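PDB 1Y5H: hypothetical protein RV2626C from Mycobacterium tuberculosis, which is of unknown function, a secreted CBS-domain homodimer of the hypoxic response that probably binds zinc and, unlike some relatives, does not seem to bind AMP. Local coordinates for residues G118-T121 with E122-A126; G53-D57 with R58-I62; E23-T26 with L27-A31. One frame throughout, in Å; residues are numbered along the deposited sequence.

From the N terminus, contact 3 comes first, where the loop after strand 21-22 turns into helix 27-37; contact 2 follows at the passage from strand 51-56 into helix 57-65, and contact 1 repeats that passage in the second CBS motif, from strand 115-121 into helix 122-127. Each closes a single turn of chain, and the three run in series, none nested or crossed. Contacts 2 and 3 lie in the first CBS motif, where L55 CD2 packs 3.6 Å from A30 CB, and both reach the second subunit. Contact 1 lies about 24 Å from contact 3, centre to centre, and meets contact 2 where I119 CD1 packs on SE of the selenomethionine M54.

Contact 1 of 3, residues G118-T121 with E122-A126; sequences GIVT and EADIA
Strand 118-121 runs straight into helix 122-126, their short axes inclined at 69°, and the turn is closed by I125 N donating to T121 O at 3.3 Å. T121 sits at the N-cap. Its OG1 lies between the backbone N and the carbonyl carbon (chi1 73°), which brings the hydroxyl over the first helical turn to accept from D124 N at 3.0 Å. D124 answers in the other direction: its carboxylate swings back beside its own backbone N, and OD2 takes the T121 N-H at 2.9 Å, the N-H pointing nearly straight at it. That donor comes to the anti side of OD2, 27° out of the carboxylate plane. This reciprocal pair is a capping box, here starting the last helix of the second CBS motif. A weak bond from T121 OG1 also reaches OD2, while OD1 forms a salt bridge with R127, so both carboxylate oxygens are engaged. On the buried side V120 CG1 touches I125 CG1 at 4.3 Å; I13 of helix 10-13 packs on both, and M96 of helix 93-103 on V120. The D124 side chain is about 5 Å from that of H128, a probable zinc ligand.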
ATOM      1  N   GLY A 118      13.897 -15.132  -8.872  1.00 20.38           N
ATOM      2  CA  GLY A 118      13.497 -13.853  -9.420  1.00 19.40           C
ATOM      3  C   GLY A 118      12.085 -13.470  -9.034  1.00 18.29           C
ATOM      4  O   GLY A 118      11.415 -14.201  -8.306  1.00 19.14           O
ATOM      5  N   ILE A 119      11.651 -12.312  -9.516  1.00 18.27           N
ATOM      6  CA  ILE A 119      10.309 -11.797  -9.258  1.00 19.38           C
ATOM      7  C   ILE A 119       9.723 -11.356 -10.593  1.00 20.92           C
ATOM      8  O   ILE A 119      10.404 -10.708 -11.389  1.00 20.32           O
ATOM      9  CB  ILE A 119      10.343 -10.559  -8.318  1.00 20.14           C
ATOM     10  CG1 ILE A 119      10.701 -10.973  -6.886  1.00 21.73           C
ATOM     11  CG2 ILE A 119       8.997  -9.833  -8.364  1.00 22.27           C
ATOM     12  CD1 ILE A 119       9.606 -11.736  -6.144  1.00 25.40           C
ATOM     13  N   VAL A 120       8.467 -11.705 -10.847  1.00 19.34           N
ATOM     14  CA  VAL A 120       7.825 -11.293 -12.087  1.00 21.10           C
ATOM     15  C   VAL A 120       6.660 -10.372 -11.751  1.00 21.49           C
ATOM     16  O   VAL A 120       5.871 -10.673 -10.861  1.00 21.09           O
ATOM     17  CB  VAL A 120       7.293 -12.500 -12.884  1.00 22.78           C
ATOM     18  CG1 VAL A 120       6.575 -12.012 -14.131  1.00 27.15           C
ATOM     19  CG2 VAL A 120       8.434 -13.414 -13.274  1.00 27.06           C
ATOM     20  N   THR A 121       6.562  -9.243 -12.447  1.00 22.56           N
ATOM     21  CA  THR A 121       5.466  -8.307 -12.203  1.00 23.65           C
ATOM     22  C   THR A 121       4.482  -8.344 -13.361  1.00 23.60           C
ATOM     23  O   THR A 121       4.796  -8.833 -14.443  1.00 21.54           O
ATOM     24  CB  THR A 121       5.954  -6.846 -12.062  1.00 25.27           C
ATOM     25  OG1 THR A 121       6.331  -6.334 -13.348  1.00 26.64           O
ATOM     26  CG2 THR A 121       7.142  -6.774 -11.117  1.00 25.63           C
ATOM     27  N   GLU A 122       3.290  -7.813 -13.127  1.00 25.72           N
ATOM     28  CA  GLU A 122       2.271  -7.783 -14.160  1.00 27.55           C
ATOM     29  C   GLU A 122       2.775  -6.935 -15.323  1.00 26.35           C
ATOM     30  O   GLU A 122       2.500  -7.233 -16.483  1.00 26.58           O
ATOM     31  CB  GLU A 122       0.977  -7.205 -13.592  1.00 31.28           C
ATOM     32  CG  GLU A 122      -0.244  -7.535 -14.418  1.00 36.45           C
ATOM     33  CD  GLU A 122      -1.536  -7.228 -13.691  1.00 39.82           C
ATOM     34  OE1 GLU A 122      -1.763  -6.045 -13.356  1.00 41.72           O
ATOM     35  OE2 GLU A 122      -2.324  -8.170 -13.456  1.00 42.66           O
ATOM     36  N   ALA A 123       3.533  -5.889 -15.006  1.00 26.87           N
ATOM     37  CA  ALA A 123       4.087  -5.006 -16.031  1.00 27.44           C
ATOM     38  C   ALA A 123       5.074  -5.767 -16.911  1.00 27.50           C
ATOM     39  O   ALA A 123       5.164  -5.515 -18.114  1.00 27.70           O
ATOM     40  CB  ALA A 123       4.770  -3.814 -15.382  1.00 28.13           C
ATOM     41  N   ASP A 124       5.819  -6.691 -16.311  1.00 26.25           N
ATOM     42  CA  ASP A 124       6.770  -7.499 -17.065  1.00 26.80           C
ATOM     43  C   ASP A 124       6.016  -8.321 -18.107  1.00 28.36           C
ATOM     44  O   ASP A 124       6.468  -8.472 -19.241  1.00 28.79           O
ATOM     45  CB  ASP A 124       7.542  -8.450 -16.141  1.00 26.97           C
ATOM     46  CG  ASP A 124       8.532  -7.730 -15.245  1.00 28.88           C
ATOM     47  OD1 ASP A 124       9.174  -6.772 -15.721  1.00 27.86           O
ATOM     48  OD2 ASP A 124       8.680  -8.137 -14.070  1.00 26.50           O
ATOM     49  N   ILE A 125       4.865  -8.858 -17.715  1.00 27.71           N
ATOM     50  CA  ILE A 125       4.056  -9.661 -18.625  1.00 27.75           C
ATOM     51  C   ILE A 125       3.558  -8.810 -19.790  1.00 28.04           C
ATOM     52  O   ILE A 125       3.616  -9.232 -20.946  1.00 28.72           O
ATOM     53  CB  ILE A 125       2.850 -10.294 -17.886  1.00 26.05           C
ATOM     54  CG1 ILE A 125       3.356 -11.291 -16.838  1.00 27.08           C
ATOM     55  CG2 ILE A 125       1.938 -11.001 -18.878  1.00 26.20           C
ATOM     56  CD1 ILE A 125       2.264 -11.912 -15.987  1.00 27.56           C
ATOM     57  N   ALA A 126       3.081  -7.608 -19.484  1.00 29.54           N
ATOM     58  CA  ALA A 126       2.577  -6.704 -20.515  1.00 32.23           C
ATOM     59  C   ALA A 126       3.658  -6.324 -21.524  1.00 35.66           C
ATOM     60  O   ALA A 126       3.392  -6.209 -22.723  1.00 35.22           O
ATOM     61  CB  ALA A 126       2.005  -5.449 -19.870  1.00 32.08           C
TER

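Contact 2 of 3, residues G53-D57 with R58-I62; sequences GMLTD and RDIVI
The carboxylate of D59 has T56 against it: T56 OG1 lies over the carboxylate carbon, 3.0 Å from D59 CG, and accepts from D59 N at 3.0 Å. T56 N comes to D59 OD2 from above, 50° out of the plane, at 3.1 Å. A water lies 2.8 Å from M54 O and 2.5 Å from D59 OD2, the latter too short to be certain. The other flat group is the guanidinium of R58, which carries I62 CG1 on one face, 3.6 Å above the plane and over its centre, one helical turn along. At its edge NH1 reaches across the dimer interface to D57 and to the I39 carbonyl of the second subunit, while D57 OD1 forms the matching salt bridge to R58 of that subunit. The pairs are thus exchanged between the subunits. With chi1 at 66°, the T56 hydroxyl is turned to the helix start and its methyl lies beside the backbone N. D57 folds its CG the same way, and OD2 takes a weak bond from R58 N. On the buried side, L55 and I60 cross at about a right angle, L55 CD2 meeting I60 CD1 at 4.1 Å, and M34 of helix 27-37 packs on both. T56 and D59 together make a capping box, closing the turn from strand 51-56 into helix 57-65 of the first CBS motif at the subunit interface.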
ATOM      1  N   GLY A  53       7.442 -16.524   2.006  1.00 19.49           N
ATOM      2  CA  GLY A  53       6.252 -15.763   1.665  1.00 18.47           C
ATOM      3  C   GLY A  53       6.591 -14.383   1.142  1.00 19.08           C
ATOM      4  O   GLY A  53       7.758 -14.078   0.906  1.00 19.98           O
HETATM    5  N   MSE A  54       5.564 -13.566   0.927  1.00 18.95           N
HETATM    6  CA  MSE A  54       5.730 -12.196   0.453  1.00 18.26           C
HETATM    7  C   MSE A  54       5.231 -11.262   1.547  1.00 18.26           C
HETATM    8  O   MSE A  54       4.241 -11.555   2.226  1.00 19.71           O
HETATM    9  CB  MSE A  54       4.910 -11.942  -0.816  1.00 21.41           C
HETATM   10  CG  MSE A  54       5.389 -12.653  -2.078  1.00 22.25           C
HETATM   11 SE   MSE A  54       7.060 -11.989  -2.784  1.00 25.84          SE
HETATM   12  CE  MSE A  54       6.514 -10.241  -3.362  1.00 26.59           C
ATOM     13  N   LEU A  55       5.926 -10.145   1.719  1.00 18.85           N
ATOM     14  CA  LEU A  55       5.551  -9.144   2.710  1.00 17.74           C
ATOM     15  C   LEU A  55       5.256  -7.859   1.951  1.00 18.28           C
ATOM     16  O   LEU A  55       6.079  -7.408   1.160  1.00 19.14           O
ATOM     17  CB  LEU A  55       6.705  -8.892   3.686  1.00 18.62           C
ATOM     18  CG  LEU A  55       6.417  -7.837   4.766  1.00 17.21           C
ATOM     19  CD1 LEU A  55       5.427  -8.399   5.777  1.00 17.41           C
ATOM     20  CD2 LEU A  55       7.716  -7.430   5.455  1.00 17.81           C
ATOM     21  N   THR A  56       4.088  -7.266   2.188  1.00 18.27           N
ATOM     22  CA  THR A  56       3.736  -6.027   1.510  1.00 19.24           C
ATOM     23  C   THR A  56       3.752  -4.858   2.484  1.00 18.16           C
ATOM     24  O   THR A  56       3.739  -5.047   3.706  1.00 18.56           O
ATOM     25  CB  THR A  56       2.333  -6.096   0.873  1.00 20.43           C
ATOM     26  OG1 THR A  56       1.340  -6.208   1.903  1.00 21.81           O
ATOM     27  CG2 THR A  56       2.236  -7.294  -0.068  1.00 21.36           C
ATOM     28  N   ASP A  57       3.788  -3.648   1.939  1.00 20.56           N
ATOM     29  CA  ASP A  57       3.784  -2.472   2.785  1.00 18.86           C
ATOM     30  C   ASP A  57       2.498  -2.415   3.602  1.00 19.73           C
ATOM     31  O   ASP A  57       2.535  -2.085   4.792  1.00 18.44           O
ATOM     32  CB  ASP A  57       3.972  -1.192   1.947  1.00 20.79           C
ATOM     33  CG  ASP A  57       3.078  -1.133   0.705  1.00 22.18           C
ATOM     34  OD1 ASP A  57       3.294  -0.208  -0.104  1.00 24.39           O
ATOM     35  OD2 ASP A  57       2.175  -1.979   0.529  1.00 22.67           O
ATOM     36  N   ARG A  58       1.368  -2.762   2.984  1.00 18.86           N
ATOM     37  CA  ARG A  58       0.105  -2.742   3.708  1.00 19.62           C
ATOM     38  C   ARG A  58       0.110  -3.783   4.826  1.00 19.22           C
ATOM     39  O   ARG A  58      -0.479  -3.556   5.885  1.00 18.13           O
ATOM     40  CB  ARG A  58      -1.084  -2.983   2.773  1.00 20.94           C
ATOM     41  CG  ARG A  58      -2.412  -2.839   3.490  1.00 22.83           C
ATOM     42  CD  ARG A  58      -3.593  -2.721   2.544  1.00 23.46           C
ATOM     43  NE  ARG A  58      -4.851  -2.641   3.287  1.00 24.81           N
ATOM     44  CZ  ARG A  58      -5.279  -1.567   3.946  1.00 25.06           C
ATOM     45  NH1 ARG A  58      -4.557  -0.453   3.958  1.00 22.35           N
ATOM     46  NH2 ARG A  58      -6.427  -1.612   4.612  1.00 24.74           N
ATOM     47  N   ASP A  59       0.780  -4.915   4.599  1.00 18.60           N
ATOM     48  CA  ASP A  59       0.875  -5.967   5.617  1.00 18.38           C
ATOM     49  C   ASP A  59       1.491  -5.398   6.894  1.00 16.18           C
ATOM     50  O   ASP A  59       1.027  -5.669   7.996  1.00 17.31           O
ATOM     51  CB  ASP A  59       1.790  -7.114   5.163  1.00 19.83           C
ATOM     52  CG  ASP A  59       1.117  -8.074   4.207  1.00 24.92           C
ATOM     53  OD1 ASP A  59      -0.125  -8.028   4.064  1.00 24.09           O
ATOM     54  OD2 ASP A  59       1.850  -8.899   3.609  1.00 25.46           O
ATOM     55  N   ILE A  60       2.567  -4.637   6.728  1.00 15.59           N
ATOM     56  CA  ILE A  60       3.264  -4.042   7.863  1.00 14.48           C
ATOM     57  C   ILE A  60       2.330  -3.138   8.662  1.00 13.63           C
ATOM     58  O   ILE A  60       2.352  -3.133   9.889  1.00 15.40           O
ATOM     59  CB  ILE A  60       4.487  -3.234   7.386  1.00 16.00           C
ATOM     60  CG1 ILE A  60       5.527  -4.197   6.791  1.00 15.26           C
ATOM     61  CG2 ILE A  60       5.083  -2.429   8.548  1.00 15.62           C
ATOM     62  CD1 ILE A  60       6.767  -3.499   6.248  1.00 18.77           C
ATOM     63  N   VAL A  61       1.495  -2.389   7.954  1.00 15.57           N
ATOM     64  CA  VAL A  61       0.564  -1.481   8.610  1.00 15.43           C
ATOM     65  C   VAL A  61      -0.628  -2.201   9.236  1.00 15.98           C
ATOM     66  O   VAL A  61      -0.949  -1.973  10.403  1.00 16.08           O
ATOM     67  CB  VAL A  61       0.027  -0.429   7.606  1.00 15.72           C
ATOM     68  CG1 VAL A  61      -1.031   0.458   8.271  1.00 15.97           C
ATOM     69  CG2 VAL A  61       1.173   0.435   7.090  1.00 16.46           C
ATOM     70  N   ILE A  62      -1.268  -3.074   8.459  1.00 16.61           N
ATOM     71  CA  ILE A  62      -2.469  -3.780   8.913  1.00 18.64           C
ATOM     72  C   ILE A  62      -2.255  -4.984   9.822  1.00 18.71           C
ATOM     73  O   ILE A  62      -2.950  -5.133  10.828  1.00 19.69           O
ATOM     74  CB  ILE A  62      -3.320  -4.233   7.701  1.00 19.34           C
ATOM     75  CG1 ILE A  62      -3.657  -3.024   6.822  1.00 21.44           C
ATOM     76  CG2 ILE A  62      -4.584  -4.939   8.178  1.00 22.12           C
ATOM     77  CD1 ILE A  62      -4.398  -1.906   7.541  1.00 23.88           C
TER
HETATM   78  O   HOH W   1       1.727 -10.434   1.627  1.00 29.89           O

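Contact 3 of 3, residues E23-T26 with L27-A31; sequences EHET and LTAAA
T26 and A29 meet at the start of helix 27-37, where T26 is the N-cap that begins the first long helix of the first CBS motif. The threonine side chain stands over the opening turn, its hydroxyl directed to the helix and its methyl turned back beside the backbone N. That rotation (chi1 70°) puts OG1 3.1 Å from A29 N, which donates to it at an angle of 157°. The A29 methyl points toward the cap, its CB 3.5 Å from T26 OG1. A29 has no side-chain acceptor to return the bond, so no capping box forms between T26 and A29. The E25 carboxylate passes near A29 CB, 4.3 Å from OE1, but its polar partners are Y33 OH for OE1 and the backbone N of G22 for OE2. The glutamate thereby ties the loop both to the next turns of the helix and back to strand 21-22. L27 heads away from the cap to pack on P71 and A74, while T28 OG1 is hydrogen-bonded to N72 OD1 and its side chain packs on L65 of the second subunit. A30, on the buried side, leans on L42. Its backbone N donates to T26 O at 3.0 Å.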
ATOM      1  N   GLU A  23      13.852 -13.835   6.859  1.00 15.90           N
ATOM      2  CA  GLU A  23      12.645 -13.988   7.668  1.00 16.99           C
ATOM      3  C   GLU A  23      12.786 -13.412   9.076  1.00 16.42           C
ATOM      4  O   GLU A  23      11.789 -13.056   9.703  1.00 15.66           O
ATOM      5  CB  GLU A  23      12.264 -15.469   7.779  1.00 20.86           C
ATOM      6  CG  GLU A  23      13.342 -16.313   8.454  1.00 25.10           C
ATOM      7  CD  GLU A  23      12.854 -17.684   8.902  1.00 33.34           C
ATOM      8  OE1 GLU A  23      11.888 -17.744   9.693  1.00 34.51           O
ATOM      9  OE2 GLU A  23      13.446 -18.697   8.474  1.00 33.69           O
ATOM     10  N   HIS A  24      14.014 -13.323   9.579  1.00 15.59           N
ATOM     11  CA  HIS A  24      14.233 -12.800  10.925  1.00 16.31           C
ATOM     12  C   HIS A  24      14.471 -11.297  10.979  1.00 16.66           C
ATOM     13  O   HIS A  24      14.658 -10.733  12.063  1.00 16.99           O
ATOM     14  CB  HIS A  24      15.403 -13.528  11.591  1.00 18.65           C
ATOM     15  CG  HIS A  24      15.211 -15.009  11.690  1.00 23.70           C
ATOM     16  ND1 HIS A  24      14.172 -15.579  12.396  1.00 27.72           N
ATOM     17  CD2 HIS A  24      15.901 -16.038  11.142  1.00 27.27           C
ATOM     18  CE1 HIS A  24      14.229 -16.893  12.276  1.00 28.64           C
ATOM     19  NE2 HIS A  24      15.269 -17.198  11.520  1.00 28.84           N
ATOM     20  N   GLU A  25      14.481 -10.644   9.820  1.00 16.34           N
ATOM     21  CA  GLU A  25      14.674  -9.199   9.796  1.00 16.92           C
ATOM     22  C   GLU A  25      13.406  -8.546  10.355  1.00 16.08           C
ATOM     23  O   GLU A  25      12.303  -9.076  10.193  1.00 17.63           O
ATOM     24  CB  GLU A  25      14.979  -8.727   8.371  1.00 17.69           C
ATOM     25  CG  GLU A  25      16.277  -9.352   7.838  1.00 21.67           C
ATOM     26  CD  GLU A  25      16.854  -8.642   6.626  1.00 27.15           C
ATOM     27  OE1 GLU A  25      17.152  -7.432   6.729  1.00 27.85           O
ATOM     28  OE2 GLU A  25      17.026  -9.296   5.572  1.00 28.13           O
ATOM     29  N   THR A  26      13.566  -7.416  11.038  1.00 16.90           N
ATOM     30  CA  THR A  26      12.424  -6.719  11.638  1.00 16.00           C
ATOM     31  C   THR A  26      11.558  -6.019  10.595  1.00 16.63           C
ATOM     32  O   THR A  26      11.963  -5.848   9.444  1.00 16.21           O
ATOM     33  CB  THR A  26      12.885  -5.671  12.667  1.00 17.02           C
ATOM     34  OG1 THR A  26      13.522  -4.579  11.989  1.00 18.37           O
ATOM     35  CG2 THR A  26      13.864  -6.302  13.668  1.00 15.63           C
ATOM     36  N   LEU A  27      10.353  -5.623  10.992  1.00 16.02           N
ATOM     37  CA  LEU A  27       9.473  -4.938  10.054  1.00 15.30           C
ATOM     38  C   LEU A  27      10.052  -3.569   9.712  1.00 15.36           C
ATOM     39  O   LEU A  27       9.882  -3.079   8.597  1.00 16.40           O
ATOM     40  CB  LEU A  27       8.061  -4.786  10.634  1.00 15.66           C
ATOM     41  CG  LEU A  27       7.321  -6.094  10.937  1.00 16.53           C
ATOM     42  CD1 LEU A  27       5.905  -5.767  11.426  1.00 16.57           C
ATOM     43  CD2 LEU A  27       7.257  -6.968   9.681  1.00 19.41           C
ATOM     44  N   THR A  28      10.732  -2.955  10.674  1.00 15.98           N
ATOM     45  CA  THR A  28      11.348  -1.658  10.428  1.00 17.92           C
ATOM     46  C   THR A  28      12.416  -1.827   9.349  1.00 18.17           C
ATOM     47  O   THR A  28      12.540  -1.001   8.448  1.00 18.46           O
ATOM     48  CB  THR A  28      11.988  -1.100  11.709  1.00 19.12           C
ATOM     49  OG1 THR A  28      10.960  -0.855  12.680  1.00 22.86           O
ATOM     50  CG2 THR A  28      12.725   0.203  11.421  1.00 22.91           C
ATOM     51  N   ALA A  29      13.187  -2.906   9.437  1.00 18.37           N
ATOM     52  CA  ALA A  29      14.221  -3.149   8.439  1.00 18.12           C
ATOM     53  C   ALA A  29      13.587  -3.375   7.069  1.00 18.61           C
ATOM     54  O   ALA A  29      14.084  -2.878   6.056  1.00 20.45           O
ATOM     55  CB  ALA A  29      15.067  -4.354   8.839  1.00 17.92           C
ATOM     56  N   ALA A  30      12.490  -4.124   7.035  1.00 17.13           N
ATOM     57  CA  ALA A  30      11.795  -4.396   5.781  1.00 17.21           C
ATOM     58  C   ALA A  30      11.275  -3.101   5.156  1.00 17.27           C
ATOM     59  O   ALA A  30      11.292  -2.941   3.938  1.00 18.16           O
ATOM     60  CB  ALA A  30      10.642  -5.366   6.019  1.00 17.12           C
ATOM     61  N   ALA A  31      10.815  -2.179   5.999  1.00 17.73           N
ATOM     62  CA  ALA A  31      10.299  -0.901   5.520  1.00 18.51           C
ATOM     63  C   ALA A  31      11.416  -0.135   4.824  1.00 19.28           C
ATOM     64  O   ALA A  31      11.192   0.523   3.810  1.00 18.95           O
ATOM     65  CB  ALA A  31       9.748  -0.087   6.688  1.00 19.61           C
TER